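Rev protein (Borrelia burgdorferi, PDB 5EQZ) is of unknown function but is probably a plasmid-encoded lipoprotein, folded as an elongated bundle of helices. Local coordinates at residues A77-A82 / D135-F140; N84-I89 / K128-Q133. One frame throughout, in Å; residues are numbered along the deposited sequence.

Interaction 1 of 2, residues A77-A82 / D135-F140; sequences AALKAA and DKVIKF
L79 and I138 slide past one another in opposite directions, flank to flank, where helices 55-88 and 122-142 run antiparallel. The axes of the two segments approach to 10.1 Å, and their directions differ by 154°. The evidence for a flank contact is that two I138 atoms lie along the base of the leucine: L79 CB is 3.8 Å from I138 CG1 and 4.0 Å from I138 CD1. With CG beside its backbone N (chi1 -77°), L79 sends CD1 on to V137, whose side chain it meets at about a right angle; L79 CD1 and V137 CG1 are 3.7 Å apart. One leucine thus fits against two successive residues of the partner helix. At the border, the aliphatic part of K80 runs obliquely past the isoleucine, K80 CG lying 3.8 Å from I138 CD1, while the extended K80 chain carries NZ onward to a long, weak ion pair with E142. Nearby, D135 forms a salt bridge with K83. V108, I134 and L141 also pack on L79, which is buried. No hydrogen bond joins 77-82 to 135-140, so the two are held by van der Waals packing and burial of apolar surface, without a directional polar bond between them.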
# COMPACT_ATOMS: atom_id res chain seq x y z
N ALA A 77 -1.14 7.44 2.93
CA ALA A 77 -1.35 8.84 2.59
C ALA A 77 -1.81 8.97 1.14
O ALA A 77 -2.69 9.79 0.82
CB ALA A 77 -0.08 9.65 2.83
N ALA A 78 -1.22 8.17 0.25
CA ALA A 78 -1.61 8.20 -1.15
C ALA A 78 -3.06 7.78 -1.32
O ALA A 78 -3.80 8.37 -2.12
CB ALA A 78 -0.69 7.29 -1.97
N LEU A 79 -3.50 6.77 -0.55
CA LEU A 79 -4.89 6.32 -0.64
C LEU A 79 -5.86 7.42 -0.21
O LEU A 79 -6.81 7.75 -0.93
CB LEU A 79 -5.09 5.07 0.20
CG LEU A 79 -4.56 3.77 -0.39
CD1 LEU A 79 -4.37 2.69 0.68
CD2 LEU A 79 -5.52 3.30 -1.48
N LYS A 80 -5.62 8.02 0.96
CA LYS A 80 -6.49 9.08 1.45
C LYS A 80 -6.47 10.30 0.53
O LYS A 80 -7.50 10.97 0.35
CB LYS A 80 -6.09 9.46 2.88
CG LYS A 80 -6.24 8.32 3.87
CD LYS A 80 -5.60 8.65 5.23
CE LYS A 80 -5.59 7.43 6.15
NZ LYS A 80 -4.78 7.63 7.42
N ALA A 81 -5.31 10.57 -0.09
CA ALA A 81 -5.23 11.68 -1.05
C ALA A 81 -6.08 11.40 -2.29
O ALA A 81 -6.85 12.26 -2.73
CB ALA A 81 -3.76 11.91 -1.42
N ALA A 82 -5.94 10.20 -2.85
CA ALA A 82 -6.77 9.84 -4.00
C ALA A 82 -8.26 9.88 -3.64
O ALA A 82 -9.09 10.35 -4.44
CB ALA A 82 -6.38 8.45 -4.52
N ASP A 135 -11.53 2.65 0.51
CA ASP A 135 -11.83 2.49 1.93
C ASP A 135 -11.52 1.09 2.40
O ASP A 135 -11.01 0.91 3.52
CB ASP A 135 -13.31 2.80 2.20
CG ASP A 135 -13.59 4.28 2.30
OD1 ASP A 135 -12.62 5.05 2.46
OD2 ASP A 135 -14.78 4.67 2.25
N LYS A 136 -11.83 0.07 1.59
CA LYS A 136 -11.54 -1.30 2.00
C LYS A 136 -10.03 -1.53 2.10
O LYS A 136 -9.57 -2.21 3.02
CB LYS A 136 -12.19 -2.30 1.04
N VAL A 137 -9.25 -0.94 1.18
CA VAL A 137 -7.79 -1.07 1.28
C VAL A 137 -7.27 -0.38 2.53
O VAL A 137 -6.40 -0.91 3.24
CB VAL A 137 -7.08 -0.54 0.02
CG1 VAL A 137 -5.57 -0.75 0.15
CG2 VAL A 137 -7.61 -1.21 -1.25
N ILE A 138 -7.76 0.83 2.81
CA ILE A 138 -7.33 1.53 4.02
C ILE A 138 -7.67 0.71 5.26
O ILE A 138 -6.85 0.54 6.17
CB ILE A 138 -7.95 2.93 4.08
CG1 ILE A 138 -7.37 3.81 2.97
CG2 ILE A 138 -7.75 3.55 5.46
CD1 ILE A 138 -8.10 5.15 2.80
N LYS A 139 -8.90 0.19 5.31
CA LYS A 139 -9.32 -0.64 6.44
C LYS A 139 -8.45 -1.88 6.57
O LYS A 139 -8.03 -2.25 7.67
CB LYS A 139 -10.79 -1.03 6.29
CG LYS A 139 -11.29 -2.01 7.33
CD LYS A 139 -12.65 -2.59 6.96
CE LYS A 139 -13.08 -3.65 7.95
NZ LYS A 139 -13.02 -3.14 9.35
N PHE A 140 -8.18 -2.54 5.44
CA PHE A 140 -7.33 -3.72 5.44
C PHE A 140 -5.95 -3.41 5.99
O PHE A 140 -5.43 -4.12 6.86
CB PHE A 140 -7.25 -4.27 4.01
CG PHE A 140 -6.48 -5.55 3.87
CD1 PHE A 140 -7.03 -6.75 4.26
CD2 PHE A 140 -5.22 -5.55 3.29
CE1 PHE A 140 -6.34 -7.93 4.12
CE2 PHE A 140 -4.51 -6.73 3.14
CZ PHE A 140 -5.08 -7.92 3.55

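Interaction 2 of 2, residues N84-I89 / K128-Q133; sequences NTIENI and KNAVEQ
I86 lays its terminal methyl against the small side chain of A130, with I86 CD1 3.8 Å from A130 CB. Its other branch faces V131 more loosely: I86 CG2 and V131 CG2 are 4.2 Å apart. The two methyl-bearing branches are divided by the torsion at CB, which sets CG1 beside the backbone N (chi1 -69°) and CG2 anti to it, so that the isoleucine reaches two consecutive residues of 128-133. V131 is met from another direction by E87, the two side chains crossing at about a right angle. Here the methylene does the packing, E87 CG lying 3.8 Å from V131 CG2, while the extended chain brings the carboxylate alongside the valine, with E87 OE2 4.0 Å from V131 CG1. That is an approach to a methyl, and no hydrogen bond links the segments. E104, S127 and I134 also touch the buried I86, and V112 touches A130. The CA atoms of I86 and V131 are 7.5 Å apart. The axes of helical segments 84-88 and 128-133 approach to 9.8 Å, and their directions differ by 157°. Near-antiparallel helices packed through aliphatic side chains in this way are characteristic of an antiparallel helical bundle.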
# COMPACT_ATOMS: atom_id res chain seq x y z
N ASN A 84 -9.77 11.73 -1.29
CA ASN A 84 -10.19 13.11 -1.16
C ASN A 84 -10.40 13.76 -2.52
O ASN A 84 -11.44 14.37 -2.79
CB ASN A 84 -9.16 13.87 -0.33
CG ASN A 84 -9.55 15.30 -0.10
OD1 ASN A 84 -10.46 15.58 0.68
ND2 ASN A 84 -8.89 16.22 -0.79
N THR A 85 -9.40 13.63 -3.40
CA THR A 85 -9.50 14.18 -4.75
C THR A 85 -10.74 13.67 -5.48
O THR A 85 -11.49 14.46 -6.06
CB THR A 85 -8.25 13.83 -5.55
OG1 THR A 85 -7.11 14.43 -4.92
CG2 THR A 85 -8.37 14.35 -6.98
N ILE A 86 -10.95 12.35 -5.48
CA ILE A 86 -12.10 11.79 -6.20
C ILE A 86 -13.40 12.35 -5.63
O ILE A 86 -14.30 12.73 -6.38
CB ILE A 86 -12.07 10.25 -6.14
CG1 ILE A 86 -10.91 9.70 -6.97
CG2 ILE A 86 -13.41 9.67 -6.56
CD1 ILE A 86 -10.68 8.20 -6.77
N GLU A 87 -13.51 12.41 -4.30
CA GLU A 87 -14.72 12.93 -3.69
C GLU A 87 -14.99 14.38 -4.09
O GLU A 87 -16.15 14.77 -4.27
CB GLU A 87 -14.64 12.83 -2.17
CG GLU A 87 -14.80 11.43 -1.63
CD GLU A 87 -14.65 11.39 -0.13
OE1 GLU A 87 -14.02 12.32 0.43
OE2 GLU A 87 -15.17 10.44 0.48
N ASN A 88 -13.93 15.17 -4.26
CA ASN A 88 -14.09 16.60 -4.50
C ASN A 88 -14.24 16.97 -5.97
O ASN A 88 -14.43 18.15 -6.28
CB ASN A 88 -12.92 17.37 -3.91
CG ASN A 88 -12.94 17.39 -2.40
OD1 ASN A 88 -12.04 17.93 -1.77
ND2 ASN A 88 -13.98 16.81 -1.81
N ILE A 89 -14.16 16.01 -6.89
CA ILE A 89 -14.45 16.31 -8.29
C ILE A 89 -15.91 16.73 -8.41
O ILE A 89 -16.81 16.09 -7.85
CB ILE A 89 -14.13 15.11 -9.19
CG1 ILE A 89 -12.62 14.84 -9.20
CG2 ILE A 89 -14.66 15.34 -10.60
CD1 ILE A 89 -12.23 13.55 -9.88
N LYS A 128 -18.33 6.62 -6.42
CA LYS A 128 -18.74 5.76 -5.31
C LYS A 128 -17.96 4.45 -5.30
O LYS A 128 -17.49 4.01 -4.25
CB LYS A 128 -20.25 5.49 -5.38
N ASN A 129 -17.80 3.82 -6.47
CA ASN A 129 -17.06 2.57 -6.55
C ASN A 129 -15.62 2.78 -6.11
O ASN A 129 -15.09 2.02 -5.28
CB ASN A 129 -17.13 2.02 -7.98
CG ASN A 129 -16.45 0.66 -8.12
OD1 ASN A 129 -16.11 0.01 -7.13
ND2 ASN A 129 -16.24 0.24 -9.36
N ALA A 130 -14.97 3.82 -6.63
CA ALA A 130 -13.57 4.08 -6.30
C ALA A 130 -13.38 4.31 -4.80
O ALA A 130 -12.44 3.78 -4.19
CB ALA A 130 -13.06 5.28 -7.10
N VAL A 131 -14.27 5.09 -4.19
CA VAL A 131 -14.12 5.39 -2.76
C VAL A 131 -14.37 4.14 -1.93
O VAL A 131 -13.71 3.92 -0.91
CB VAL A 131 -15.03 6.55 -2.35
CG1 VAL A 131 -15.18 6.61 -0.83
CG2 VAL A 131 -14.47 7.87 -2.87
N GLU A 132 -15.32 3.29 -2.34
CA GLU A 132 -15.60 2.08 -1.58
C GLU A 132 -14.41 1.13 -1.62
O GLU A 132 -14.05 0.52 -0.60
CB GLU A 132 -16.87 1.40 -2.10
N GLN A 133 -13.74 1.02 -2.78
CA GLN A 133 -12.55 0.18 -2.87
C GLN A 133 -11.38 0.76 -2.09
O GLN A 133 -10.66 0.03 -1.40
CB GLN A 133 -12.16 -0.02 -4.33
CG GLN A 133 -13.09 -0.90 -5.10
CD GLN A 133 -12.44 -1.40 -6.37
OE1 GLN A 133 -11.43 -2.09 -6.32
NE2 GLN A 133 -12.99 -1.02 -7.52

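How the interactions relate
From the N terminus, helices 10-24 and 32-48 precede the long helix 55-88, whose C-terminal part supplies 77-82 and then 84-89. The chain continues through helix 95-107 and a loop into helix 122-142, which presents 128-133 before 135-140. The order of partners is therefore reversed: interaction 2 closes the inner loop, with 38 residues between its segments, and interaction 1 the outer one, with 52. This nesting without crossing is what two antiparallel helices require. The contact centres are 10 Å apart, and interaction 2 lies farther from the chain centre, about 17 Å against 8 Å. I134, between 128-133 and 135-140, touches both L79 and I86, bridging the two contacts.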